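PDB 1XD5: antifungal protein GAFP-1 from Gastrodia elata, which probably binds mannose as a monomeric monocot lectin of the bulb-type family and acts as an antifungal protein. Local coordinates for residues A[4-9]-A[56-61]. Residues are numbered along the deposited sequence; the frame is centred on the assembly and turned at random.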
loop_
_atom_site.group_PDB
_atom_site.type_symbol
_atom_site.label_atom_id
_atom_site.label_comp_id
_atom_site.label_asym_id
_atom_site.label_seq_id
_atom_site.Cartn_x
_atom_site.Cartn_y
_atom_site.Cartn_z
ATOM N N LEU A 4 7.615 -0.464 2.572
ATOM C CA LEU A 4 7.935 -0.993 1.255
ATOM C C LEU A 4 8.604 0.129 0.480
ATOM O O LEU A 4 8.012 1.192 0.302
ATOM C CB LEU A 4 6.646 -1.426 0.538
ATOM C CG LEU A 4 6.804 -1.968 -0.890
ATOM C CD1 LEU A 4 7.659 -3.237 -0.898
ATOM C CD2 LEU A 4 5.439 -2.220 -1.533
ATOM N N ASN A 5 9.837 -0.101 0.034
ATOM C CA ASN A 5 10.593 0.925 -0.688
ATOM C C ASN A 5 10.257 0.910 -2.171
ATOM O O ASN A 5 9.883 -0.127 -2.706
ATOM C CB ASN A 5 12.108 0.737 -0.489
ATOM C CG ASN A 5 12.555 0.963 0.958
ATOM O OD1 ASN A 5 12.171 1.936 1.606
ATOM N ND2 ASN A 5 13.384 0.056 1.464
ATOM N N SER A 6 10.400 2.057 -2.839
ATOM C CA SER A 6 10.162 2.125 -4.286
ATOM C C SER A 6 11.118 1.206 -5.036
ATOM O O SER A 6 12.270 1.027 -4.634
ATOM C CB SER A 6 10.256 3.557 -4.829
ATOM O OG SER A 6 11.446 4.191 -4.402
ATOM N N GLY A 7 10.615 0.616 -6.114
ATOM C CA GLY A 7 11.352 -0.372 -6.879
ATOM C C GLY A 7 11.150 -1.767 -6.330
ATOM O O GLY A 7 11.725 -2.735 -6.844
ATOM N N HIS A 8 10.345 -1.871 -5.271
ATOM C CA HIS A 8 10.054 -3.157 -4.642
ATOM C C HIS A 8 8.550 -3.423 -4.610
ATOM O O HIS A 8 7.743 -2.515 -4.814
ATOM C CB HIS A 8 10.642 -3.218 -3.227
ATOM C CG HIS A 8 12.138 -3.161 -3.205
ATOM N ND1 HIS A 8 12.924 -4.292 -3.151
ATOM C CD2 HIS A 8 12.992 -2.111 -3.254
ATOM C CE1 HIS A 8 14.198 -3.941 -3.160
ATOM N NE2 HIS A 8 14.268 -2.623 -3.224
ATOM N N GLN A 9 8.193 -4.677 -4.368
ATOM C CA GLN A 9 6.798 -5.075 -4.396
ATOM C C GLN A 9 6.467 -6.035 -3.277
ATOM O O GLN A 9 7.350 -6.704 -2.729
ATOM C CB GLN A 9 6.433 -5.677 -5.755
ATOM C CG GLN A 9 6.899 -7.107 -5.959
ATOM C CD GLN A 9 6.530 -7.631 -7.322
ATOM O OE1 GLN A 9 6.576 -6.890 -8.300
ATOM N NE2 GLN A 9 6.158 -8.901 -7.392
ATOM N N MET A 56 5.363 -0.548 -5.215
ATOM C CA MET A 56 5.692 0.830 -4.904
ATOM C C MET A 56 6.676 1.245 -5.991
ATOM O O MET A 56 7.821 0.790 -6.000
ATOM C CB MET A 56 6.315 0.938 -3.501
ATOM C CG MET A 56 6.741 2.351 -3.070
ATOM S SD MET A 56 5.346 3.482 -2.820
ATOM C CE MET A 56 5.413 4.490 -4.317
ATOM N N GLN A 57 6.218 2.083 -6.916
ATOM C CA GLN A 57 7.014 2.448 -8.085
ATOM C C GLN A 57 7.955 3.621 -7.833
ATOM O O GLN A 57 7.736 4.443 -6.941
ATOM C CB GLN A 57 6.098 2.739 -9.281
ATOM C CG GLN A 57 5.231 1.525 -9.663
ATOM C CD GLN A 57 4.445 1.710 -10.945
ATOM O OE1 GLN A 57 3.972 0.738 -11.511
ATOM N NE2 GLN A 57 4.289 2.948 -11.387
ATOM N N ASN A 58 9.002 3.688 -8.647
ATOM C CA ASN A 58 9.973 4.772 -8.590
ATOM C C ASN A 58 9.408 6.136 -8.979
ATOM O O ASN A 58 10.003 7.164 -8.671
ATOM C CB ASN A 58 11.192 4.424 -9.454
ATOM C CG ASN A 58 12.116 3.437 -8.762
ATOM O OD1 ASN A 58 12.419 3.581 -7.575
ATOM N ND2 ASN A 58 12.548 2.420 -9.492
ATOM N N ASP A 59 8.260 6.153 -9.645
ATOM C CA ASP A 59 7.617 7.433 -9.968
ATOM C C ASP A 59 6.643 7.895 -8.883
ATOM O O ASP A 59 5.957 8.906 -9.041
ATOM C CB ASP A 59 6.944 7.389 -11.345
ATOM C CG ASP A 59 5.806 6.388 -11.419
ATOM O OD1 ASP A 59 5.490 5.744 -10.394
ATOM O OD2 ASP A 59 5.185 6.164 -12.476
ATOM N N GLY A 60 6.596 7.151 -7.781
ATOM C CA GLY A 60 5.784 7.525 -6.638
ATOM C C GLY A 60 4.381 6.958 -6.682
ATOM O O GLY A 60 3.590 7.185 -5.765
ATOM N N ASN A 61 4.065 6.247 -7.758
ATOM C CA ASN A 61 2.758 5.604 -7.894
ATOM C C ASN A 61 2.725 4.272 -7.157
ATOM O O ASN A 61 3.688 3.505 -7.207
ATOM C CB ASN A 61 2.437 5.371 -9.365
ATOM C CG ASN A 61 0.948 5.509 -9.684
ATOM O OD1 ASN A 61 0.125 5.784 -8.808
ATOM N ND2 ASN A 61 0.602 5.316 -10.959
#
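Both Leu4 and Met56 carry CG anti to the backbone N (chi1 178° in each), and the two side chains run antiparallel alongside each other: Leu4 CD2 lies 3.8 Å from Met56 CB. The same torsion brings Met56 CG against the turn, 3.6 Å from Ser6 CA; the bends at chi2 and chi3 then carry the sulfur end away from 4-9. The Met56 side chain also touches Leu62 and Leu85.

Two backbone bonds clamp Met56 to 4-9. Gly7 N donates to Met56 O at 2.8 Å, with an N-H...O angle of 146°. Met56 N donates to His8 O at 3.1 Å, with an angle of 151°. Met56 O has a further neighbour, Ser6 CA at 3.2 Å, in a CA-H...O contact. Gly7 is the third residue of a type II turn from Asn5 to His8, and its positive phi suits that position. At the turn, Ser6 CB lies 3.4 Å from Gln57 O. Ser6 OG is hydrogen-bonded to Tyr83 N, and Asn58 OD1 comes within 3.4 Å of Ser6 OG as a neighbour.

Residues 56-61 carry a type I turn, Gln57 to Gly60. Asp59 OD1 accepts from Gln57 NE2 and, in an Asx turn, from Asn61 N, the two donors reaching it from opposite faces of the carboxylate plane; Gln57 OE1 is hydrogen-bonded to Tyr65 OH.

Strands 3-5 and 8-10 edge different four-stranded antiparallel sheets of the bulb-type lectin fold, and Met56 ends the strand beside 8-10. The chemistry therefore implies a junction in which main-chain bonds fix the turn between two sheets, with Leu4 and Met56 packing beside it.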